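Local coordinates for CT263 (PDB 4QAS), which is probably a nucleosidase of the MTAN type that hydrolyses a futalosine-pathway nucleoside on the way to menaquinone, at residues Y91-K97 with P118-S124; E107-V111 with F145-K149; V111-L117 with P157-I161. The protein carries 1 engineered substitution. All coordinates share one frame; numbering follows the deposited sequence.

In the fold
The three contacts lie side by side around one part of the mixed sheet, with centres 9 to 12 Å apart. Along the chain the order is 91-97, 107-111, 111-117, 118-124, 145-149 and 157-161, so each segment pair interleaves with the others. Interaction 1 pairs strands 90-99 and 119-124, and interaction 2 sets helix 144-153 against strand 106-110, the antiparallel neighbour of 90-99. Interaction 3 ties the loop that follows strand 106-110 to strand 158-167, another neighbour of 90-99. Val111 belongs to interactions 2 and 3, and Thr92 OG1 links interaction 1 to 3 through Ile114 N. Sheet, helix and loop are thereby joined into one continuous, largely buried unit.

Interaction 1: residues Y91-K97 with P118-S124; sequences YTITSVK and PLAQLTS
The ring of Tyr91 presents its CD2 edge to Pro118 O, 3.6 Å away and near the ring plane, while Ala120 CB comes in obliquely at 3.7 Å from the same CD2. The other flat group, the Gln121 amide, works through water 1: its NE2 donates to the water, which donates to Ser95 OG and bonds Thr94 OG1. The strands run parallel throughout, though segment 91-97 turns a corner at Thr94. Thr92 N, Thr94 N and Lys97 N donate to Pro118, Ala120 and Leu122 O; Ala120, Leu122 and Ser124 N answer to Thr92, Ser95 and Lys97 O, the last pair at 2.7 Å and 169°. A beta bulge shifts the register by one between Ile93 and Val96. On the face of Ile93, Ala120, Val96 and Leu122, Ile93 CG2 meets Leu122 CB at 3.7 Å. Leu122 CG stands anti to the backbone N (chi1 -178°), which lays its side chain alongside Val96, CD2 to CG2 3.7 Å. Met160 packs here. Ser95 OG also bonds Glu108, and Ser124 OG Asp141. Such a bulged parallel pair joins 119-124 to 90-99, itself bordered by 106-110 and 158-167, in a mixed sheet consistent with an MTAN-type nucleosidase fold.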
loop_
_atom_site.group_PDB
_atom_site.type_symbol
_atom_site.label_atom_id
_atom_site.label_comp_id
_atom_site.label_asym_id
_atom_site.label_seq_id
_atom_site.Cartn_x
_atom_site.Cartn_y
_atom_site.Cartn_z
ATOM N N TYR A 91 -7.603 -14.399 1.165
ATOM C CA TYR A 91 -7.030 -15.723 1.313
ATOM C C TYR A 91 -5.892 -15.888 0.328
ATOM O O TYR A 91 -5.834 -15.222 -0.705
ATOM C CB TYR A 91 -8.073 -16.792 0.995
ATOM C CG TYR A 91 -9.208 -16.852 1.957
ATOM C CD1 TYR A 91 -10.350 -16.087 1.788
ATOM C CD2 TYR A 91 -9.168 -17.724 3.044
ATOM C CE1 TYR A 91 -11.404 -16.175 2.661
ATOM C CE2 TYR A 91 -10.230 -17.827 3.923
ATOM C CZ TYR A 91 -11.352 -17.039 3.736
ATOM O OH TYR A 91 -12.448 -17.096 4.584
ATOM N N THR A 92 -5.006 -16.813 0.673
ATOM C CA THR A 92 -4.073 -17.371 -0.289
ATOM C C THR A 92 -4.526 -18.768 -0.670
ATOM O O THR A 92 -5.134 -19.470 0.128
ATOM C CB THR A 92 -2.628 -17.349 0.237
ATOM O OG1 THR A 92 -1.751 -17.699 -0.853
ATOM C CG2 THR A 92 -2.415 -18.241 1.428
ATOM N N ILE A 93 -4.259 -19.154 -1.897
ATOM C CA ILE A 93 -4.779 -20.404 -2.465
ATOM C C ILE A 93 -3.745 -21.517 -2.390
ATOM O O ILE A 93 -2.556 -21.319 -2.698
ATOM C CB ILE A 93 -5.235 -20.148 -3.905
ATOM C CG1 ILE A 93 -6.245 -19.006 -3.941
ATOM C CG2 ILE A 93 -5.753 -21.417 -4.539
ATOM C CD1 ILE A 93 -7.471 -19.200 -3.022
ATOM N N THR A 94 -4.191 -22.711 -1.992
ATOM C CA THR A 94 -3.317 -23.875 -1.950
ATOM C C THR A 94 -3.388 -24.667 -3.238
ATOM O O THR A 94 -2.363 -25.158 -3.716
ATOM C CB THR A 94 -3.703 -24.754 -0.760
ATOM O OG1 THR A 94 -5.092 -25.094 -0.844
ATOM C CG2 THR A 94 -3.464 -23.993 0.540
ATOM N N SER A 95 -4.579 -24.847 -3.788
ATOM C CA SER A 95 -4.739 -25.491 -5.081
ATOM C C SER A 95 -5.924 -24.860 -5.786
ATOM O O SER A 95 -6.846 -24.337 -5.157
ATOM C CB SER A 95 -4.896 -27.009 -4.963
ATOM O OG SER A 95 -6.180 -27.320 -4.486
ATOM N N VAL A 96 -5.862 -24.896 -7.109
ATOM C CA VAL A 96 -6.908 -24.374 -7.959
ATOM C C VAL A 96 -7.355 -25.479 -8.911
ATOM O O VAL A 96 -6.517 -26.185 -9.502
ATOM C CB VAL A 96 -6.446 -23.110 -8.701
ATOM C CG1 VAL A 96 -5.188 -23.365 -9.530
ATOM C CG2 VAL A 96 -7.574 -22.541 -9.521
ATOM N N LYS A 97 -8.658 -25.641 -9.040
ATOM C CA LYS A 97 -9.271 -26.635 -9.917
ATOM C C LYS A 97 -10.022 -25.893 -11.005
ATOM O O LYS A 97 -10.799 -24.986 -10.699
ATOM C CB LYS A 97 -10.339 -27.434 -9.155
ATOM C CG LYS A 97 -9.881 -28.386 -8.072
ATOM C CD LYS A 97 -11.070 -29.219 -7.556
ATOM C CE LYS A 97 -12.171 -28.343 -6.954
ATOM N NZ LYS A 97 -13.319 -29.116 -6.402
ATOM N N PRO A 118 -4.538 -16.657 5.325
ATOM C CA PRO A 118 -5.244 -17.916 5.555
ATOM C C PRO A 118 -5.450 -18.677 4.265
ATOM O O PRO A 118 -5.577 -18.103 3.184
ATOM C CB PRO A 118 -6.577 -17.473 6.155
ATOM C CG PRO A 118 -6.776 -16.098 5.624
ATOM C CD PRO A 118 -5.429 -15.490 5.467
ATOM N N LEU A 119 -5.495 -19.999 4.401
ATOM C CA LEU A 119 -5.503 -20.892 3.253
ATOM C C LEU A 119 -6.922 -21.152 2.764
ATOM O O LEU A 119 -7.857 -21.312 3.563
ATOM C CB LEU A 119 -4.839 -22.212 3.641
ATOM C CG LEU A 119 -3.447 -22.124 4.269
ATOM C CD1 LEU A 119 -2.930 -23.507 4.633
ATOM C CD2 LEU A 119 -2.500 -21.431 3.327
ATOM N N ALA A 120 -7.065 -21.295 1.449
ATOM C CA ALA A 120 -8.338 -21.688 0.851
ATOM C C ALA A 120 -8.084 -22.415 -0.460
ATOM O O ALA A 120 -7.026 -22.265 -1.088
ATOM C CB ALA A 120 -9.249 -20.492 0.574
ATOM N N GLN A 121 -9.086 -23.170 -0.890
ATOM C CA GLN A 121 -9.099 -23.816 -2.198
ATOM C C GLN A 121 -9.960 -23.014 -3.151
ATOM O O GLN A 121 -10.926 -22.357 -2.741
ATOM C CB GLN A 121 -9.668 -25.224 -2.103
ATOM C CG GLN A 121 -8.727 -26.192 -1.380
ATOM C CD GLN A 121 -9.280 -27.606 -1.278
ATOM O OE1 GLN A 121 -10.484 -27.804 -1.108
ATOM N NE2 GLN A 121 -8.396 -28.597 -1.378
ATOM N N LEU A 122 -9.562 -23.012 -4.421
ATOM C CA LEU A 122 -10.180 -22.193 -5.458
ATOM C C LEU A 122 -10.649 -23.112 -6.575
ATOM O O LEU A 122 -9.949 -24.052 -6.948
ATOM C CB LEU A 122 -9.164 -21.231 -6.019
ATOM C CG LEU A 122 -9.658 -20.270 -7.096
ATOM C CD1 LEU A 122 -10.767 -19.339 -6.568
ATOM C CD2 LEU A 122 -8.502 -19.492 -7.615
ATOM N N THR A 123 -11.846 -22.857 -7.091
ATOM C CA THR A 123 -12.330 -23.473 -8.312
ATOM C C THR A 123 -12.564 -22.375 -9.323
ATOM O O THR A 123 -13.156 -21.350 -8.987
ATOM C CB THR A 123 -13.627 -24.212 -8.067
ATOM O OG1 THR A 123 -13.376 -25.274 -7.156
ATOM C CG2 THR A 123 -14.172 -24.821 -9.342
ATOM N N SER A 124 -12.110 -22.602 -10.552
ATOM C CA SER A 124 -12.271 -21.663 -11.655
ATOM C C SER A 124 -13.300 -22.224 -12.611
ATOM O O SER A 124 -13.216 -23.391 -12.997
ATOM C CB SER A 124 -10.966 -21.464 -12.427
ATOM O OG SER A 124 -9.955 -20.917 -11.600
HETATM O O HOH W 1 -5.528 -27.673 -1.860
HETATM O O HOH W 2 -9.148 -26.445 -5.374
#

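Interaction 2: residues E107-V111 with F145-K149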
loop_
_atom_site.group_PDB
_atom_site.type_symbol
_atom_site.label_atom_id
_atom_site.label_comp_id
_atom_site.label_asym_id
_atom_site.label_seq_id
_atom_site.Cartn_x
_atom_site.Cartn_y
_atom_site.Cartn_z
ATOM N N GLU A 107 -9.471 -30.463 -13.739
ATOM C CA GLU A 107 -8.032 -30.496 -13.623
ATOM C C GLU A 107 -7.703 -29.708 -12.363
ATOM O O GLU A 107 -8.537 -28.940 -11.862
ATOM C CB GLU A 107 -7.356 -29.911 -14.873
ATOM C CG GLU A 107 -7.956 -28.612 -15.383
ATOM C CD GLU A 107 -7.366 -28.185 -16.723
ATOM O OE1 GLU A 107 -6.331 -28.754 -17.131
ATOM O OE2 GLU A 107 -7.935 -27.276 -17.366
ATOM N N GLU A 108 -6.519 -29.916 -11.821
ATOM C CA GLU A 108 -6.168 -29.258 -10.569
ATOM C C GLU A 108 -4.671 -29.075 -10.493
ATOM O O GLU A 108 -3.912 -29.974 -10.876
ATOM C CB GLU A 108 -6.663 -30.069 -9.360
ATOM C CG GLU A 108 -6.518 -29.336 -8.033
ATOM C CD GLU A 108 -7.032 -30.147 -6.840
ATOM O OE1 GLU A 108 -6.834 -29.723 -5.681
ATOM O OE2 GLU A 108 -7.615 -31.229 -7.071
ATOM N N LEU A 109 -4.243 -27.912 -10.009
ATOM C CA LEU A 109 -2.845 -27.607 -9.799
ATOM C C LEU A 109 -2.630 -26.987 -8.437
ATOM O O LEU A 109 -3.406 -26.130 -7.997
ATOM C CB LEU A 109 -2.326 -26.641 -10.843
ATOM C CG LEU A 109 -2.117 -27.200 -12.246
ATOM C CD1 LEU A 109 -1.792 -26.018 -13.164
ATOM C CD2 LEU A 109 -1.043 -28.256 -12.294
ATOM N N GLU A 110 -1.546 -27.380 -7.792
ATOM C CA GLU A 110 -1.111 -26.713 -6.584
ATOM C C GLU A 110 -0.571 -25.326 -6.930
ATOM O O GLU A 110 0.017 -25.104 -7.996
ATOM C CB GLU A 110 -0.011 -27.519 -5.898
ATOM C CG GLU A 110 0.124 -27.211 -4.417
ATOM C CD GLU A 110 -1.020 -27.802 -3.584
ATOM O OE1 GLU A 110 -1.101 -27.491 -2.371
ATOM O OE2 GLU A 110 -1.790 -28.615 -4.119
ATOM N N VAL A 111 -0.781 -24.391 -6.004
ATOM C CA VAL A 111 -0.176 -23.077 -6.136
ATOM C C VAL A 111 0.532 -22.756 -4.835
ATOM O O VAL A 111 0.329 -23.388 -3.796
ATOM C CB VAL A 111 -1.148 -21.953 -6.552
ATOM C CG1 VAL A 111 -1.467 -22.027 -8.035
ATOM C CG2 VAL A 111 -2.400 -22.045 -5.757
ATOM N N PHE A 145 -7.229 -20.857 -12.592
ATOM C CA PHE A 145 -6.591 -22.054 -13.118
ATOM C C PHE A 145 -5.821 -21.742 -14.398
ATOM O O PHE A 145 -4.686 -22.179 -14.577
ATOM C CB PHE A 145 -7.566 -23.193 -13.382
ATOM C CG PHE A 145 -6.852 -24.428 -13.828
ATOM C CD1 PHE A 145 -6.552 -24.619 -15.159
ATOM C CD2 PHE A 145 -6.402 -25.369 -12.913
ATOM C CE1 PHE A 145 -5.848 -25.700 -15.565
ATOM C CE2 PHE A 145 -5.719 -26.475 -13.308
ATOM C CZ PHE A 145 -5.434 -26.657 -14.652
ATOM N N PHE A 146 -6.448 -20.986 -15.315
ATOM C CA PHE A 146 -5.784 -20.582 -16.543
ATOM C C PHE A 146 -4.423 -19.964 -16.255
ATOM O O PHE A 146 -3.431 -20.311 -16.898
ATOM C CB PHE A 146 -6.687 -19.596 -17.289
ATOM C CG PHE A 146 -6.020 -18.920 -18.451
ATOM C CD1 PHE A 146 -5.622 -19.667 -19.534
ATOM C CD2 PHE A 146 -5.780 -17.548 -18.457
ATOM C CE1 PHE A 146 -5.002 -19.093 -20.627
ATOM C CE2 PHE A 146 -5.153 -16.957 -19.555
ATOM C CZ PHE A 146 -4.764 -17.739 -20.638
ATOM N N ILE A 147 -4.358 -19.074 -15.263
ATOM C CA ILE A 147 -3.107 -18.384 -14.978
ATOM C C ILE A 147 -2.080 -19.357 -14.415
ATOM O O ILE A 147 -0.915 -19.336 -14.808
ATOM C CB ILE A 147 -3.363 -17.207 -14.021
ATOM C CG1 ILE A 147 -4.257 -16.167 -14.706
ATOM C CG2 ILE A 147 -2.037 -16.581 -13.586
ATOM C CD1 ILE A 147 -4.863 -15.144 -13.763
ATOM N N ALA A 148 -2.491 -20.190 -13.446
ATOM C CA ALA A 148 -1.551 -21.148 -12.861
ATOM C C ALA A 148 -1.006 -22.094 -13.917
ATOM O O ALA A 148 0.176 -22.468 -13.889
ATOM C CB ALA A 148 -2.222 -21.959 -11.762
ATOM N N LYS A 149 -1.861 -22.542 -14.839
ATOM C CA LYS A 149 -1.394 -23.450 -15.881
ATOM C C LYS A 149 -0.424 -22.753 -16.824
ATOM O O LYS A 149 0.598 -23.331 -17.209
ATOM C CB LYS A 149 -2.584 -24.027 -16.639
ATOM C CG LYS A 149 -2.209 -24.985 -17.756
ATOM C CD LYS A 149 -1.509 -26.228 -17.207
ATOM C CE LYS A 149 -1.267 -27.276 -18.286
ATOM N NZ LYS A 149 -0.421 -26.754 -19.394
#
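The Phe145 ring reaches out from its helix as far as the backbone of strand 107-110, an unusual meeting of an aromatic rim with main chain: Glu108 C lies at the ring edge, in its plane, and Glu108 N approaches obliquely, 3.8 Å from Phe145 CE2. Phe145 CG stands anti to the backbone N (chi1 -176°), which swings the ring out toward the strand. The Leu109 and Phe145 side chains cross at about a right angle, Leu109 CG coming obliquely to within 3.8 Å of Phe145 CE2. The CD1 branch of Leu109 goes on to the next helical turn, 3.8 Å from Lys149 CA and 4.1 Å from Lys149 CD, so the leucine spans from the ring to the aliphatic part of the lysine. Glu107 is poorly ordered; its CG is modelled over one face of the Phe145 ring, but the position of its carboxylate is doubtful. Farther along, Val111 CG1, in one of two modelled conformers, rests 3.8 Å from Ala148 CB. The axes of the two short segments pass 9.1 Å apart at 61°, a gap filled by these side chains. Ser124 OG bonds Phe145 N near the helix start, and the Phe145 ring also touches Glu98. Met160 of strand 158-167 packs on both Val111 and Ala148, continuing the apolar layer under the helix. Chemically, the contact is apolar at its centre: Phe145, Leu109, Val111 and Ala148 hold strand and helix together by dispersion and complementary shape, without a polar bond between the two segments.

Interaction 3: residues V111-L117 with P157-I161; sequences VTPIPRL and PCSMI
Thr112 N donates to Cys158 O, 3.0 Å and 168° at the hydrogen, after which segment 111-117 leaves strand 158-161 and folds into a type II beta turn from Ile114 to Leu117. Ser159 makes the side-chain counterpart: its OG donates to Thr112 O at 2.8 Å, coming in 30° off the carbonyl plane. Water 3 accepts from Met160 N and lies 2.8 Å from Thr112 O, to which it may donate. Water 4 does a similar job at the other end, joining Thr112 OG1 to Cys158 N. Beyond these polar links the contact is aliphatic. Ile114 CG1 lies 3.7 Å from Ser159 CB, and the extended second torsion of Ile114 (chi2 158°) carries its CD1 on to Ile161 CG1. That pair is tight at 3.3 Å, the two side chains meeting at about a right angle. Leu117 CD1 touches the same Ile161 CG1 more loosely, at 4.2 Å. Thr92 OG1 bonds both Ile114 N and Met160 O. This is an irregular connection between strands 106-110 and 119-124, fastened to the start of strand 158-167, with Ile194 of helix 180-197 packing on Ile114 and Ile161, within an alpha/beta fold of the kind found in MTAN-type nucleosidases.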
loop_
_atom_site.group_PDB
_atom_site.type_symbol
_atom_site.label_atom_id
_atom_site.label_comp_id
_atom_site.label_asym_id
_atom_site.label_seq_id
_atom_site.Cartn_x
_atom_site.Cartn_y
_atom_site.Cartn_z
ATOM N N VAL A 111 -0.781 -24.391 -6.004
ATOM C CA VAL A 111 -0.176 -23.077 -6.136
ATOM C C VAL A 111 0.532 -22.756 -4.835
ATOM O O VAL A 111 0.329 -23.388 -3.796
ATOM C CB VAL A 111 -1.148 -21.953 -6.552
ATOM C CG1 VAL A 111 -1.467 -22.027 -8.035
ATOM C CG2 VAL A 111 -2.400 -22.045 -5.757
ATOM N N THR A 112 1.459 -21.815 -4.937
ATOM C CA THR A 112 2.396 -21.557 -3.842
ATOM C C THR A 112 1.742 -20.614 -2.837
ATOM O O THR A 112 1.458 -19.457 -3.183
ATOM C CB THR A 112 3.650 -20.923 -4.397
ATOM O OG1 THR A 112 4.259 -21.846 -5.315
ATOM C CG2 THR A 112 4.633 -20.582 -3.275
ATOM N N PRO A 113 1.515 -21.027 -1.587
ATOM C CA PRO A 113 0.820 -20.137 -0.657
ATOM C C PRO A 113 1.706 -18.996 -0.192
ATOM O O PRO A 113 2.911 -19.134 0.010
ATOM C CB PRO A 113 0.443 -21.046 0.518
ATOM C CG PRO A 113 0.686 -22.418 0.056
ATOM C CD PRO A 113 1.770 -22.337 -0.974
ATOM N N ILE A 114 1.069 -17.857 -0.004
ATOM C CA ILE A 114 1.718 -16.639 0.464
ATOM C C ILE A 114 1.754 -16.677 1.982
ATOM O O ILE A 114 0.730 -16.993 2.611
ATOM C CB ILE A 114 0.932 -15.427 -0.030
ATOM C CG1 ILE A 114 1.112 -15.333 -1.541
ATOM C CG2 ILE A 114 1.356 -14.133 0.686
ATOM C CD1 ILE A 114 0.058 -14.582 -2.204
ATOM N N PRO A 115 2.871 -16.324 2.601
ATOM C CA PRO A 115 2.941 -16.330 4.065
ATOM C C PRO A 115 1.913 -15.404 4.694
ATOM O O PRO A 115 1.589 -14.338 4.162
ATOM C CB PRO A 115 4.353 -15.818 4.350
ATOM C CG PRO A 115 5.128 -16.044 3.109
ATOM C CD PRO A 115 4.164 -15.956 1.981
ATOM N N ARG A 116 1.411 -15.822 5.858
ATOM C CA ARG A 116 0.574 -15.035 6.758
ATOM C C ARG A 116 -0.828 -14.762 6.230
ATOM O O ARG A 116 -1.575 -13.998 6.859
ATOM C CB ARG A 116 1.246 -13.737 7.190
ATOM C CG ARG A 116 2.403 -14.044 8.130
ATOM C CD ARG A 116 3.131 -12.816 8.574
ATOM N NE ARG A 116 3.754 -12.113 7.455
ATOM C CZ ARG A 116 4.973 -12.366 6.982
ATOM N NH1 ARG A 116 5.727 -13.317 7.523
ATOM N NH2 ARG A 116 5.439 -11.665 5.959
ATOM N N LEU A 117 -1.206 -15.352 5.148
ATOM C CA LEU A 117 -2.591 -15.326 4.690
ATOM C C LEU A 117 -3.252 -16.666 4.983
ATOM O O LEU A 117 -2.591 -17.718 4.923
ATOM C CB LEU A 117 -2.710 -15.026 3.190
ATOM C CG LEU A 117 -2.410 -13.564 2.802
ATOM C CD1 LEU A 117 -2.398 -13.429 1.283
ATOM C CD2 LEU A 117 -3.414 -12.598 3.390
ATOM N N PRO A 157 7.180 -19.900 -10.466
ATOM C CA PRO A 157 6.220 -20.111 -9.378
ATOM C C PRO A 157 5.063 -19.120 -9.472
ATOM O O PRO A 157 5.213 -17.983 -9.927
ATOM C CB PRO A 157 7.047 -19.868 -8.108
ATOM C CG PRO A 157 8.463 -19.810 -8.528
ATOM C CD PRO A 157 8.498 -19.465 -9.974
ATOM N N CYS A 158 3.877 -19.570 -9.052
ATOM C CA CYS A 158 2.652 -18.780 -9.095
ATOM C C CYS A 158 1.958 -18.832 -7.748
ATOM O O CYS A 158 1.781 -19.925 -7.183
ATOM C CB CYS A 158 1.692 -19.333 -10.156
ATOM S SG CYS A 158 0.239 -18.332 -10.485
ATOM N N SER A 159 1.588 -17.671 -7.233
ATOM C CA SER A 159 0.821 -17.548 -6.007
ATOM C C SER A 159 -0.453 -16.796 -6.313
ATOM O O SER A 159 -0.548 -16.093 -7.312
ATOM C CB SER A 159 1.605 -16.796 -4.931
ATOM O OG SER A 159 2.771 -17.457 -4.563
ATOM N N MET A 160 -1.451 -16.979 -5.463
ATOM C CA MET A 160 -2.755 -16.374 -5.648
ATOM C C MET A 160 -3.246 -15.756 -4.365
ATOM O O MET A 160 -3.121 -16.344 -3.302
ATOM C CB MET A 160 -3.774 -17.419 -6.021
ATOM C CG MET A 160 -3.809 -17.714 -7.452
ATOM S SD MET A 160 -5.016 -18.938 -7.817
ATOM C CE MET A 160 -4.421 -19.503 -9.404
ATOM N N ILE A 161 -3.790 -14.569 -4.500
ATOM C CA ILE A 161 -4.504 -13.852 -3.447
ATOM C C ILE A 161 -5.926 -13.690 -3.960
ATOM O O ILE A 161 -6.136 -13.141 -5.043
ATOM C CB ILE A 161 -3.910 -12.459 -3.208
ATOM C CG1 ILE A 161 -2.450 -12.559 -2.782
ATOM C CG2 ILE A 161 -4.710 -11.725 -2.150
ATOM C CD1 ILE A 161 -1.686 -11.233 -2.829
HETATM O O HOH W 3 -1.260 -19.023 -3.436
HETATM O O HOH W 4 3.616 -22.328 -8.011
#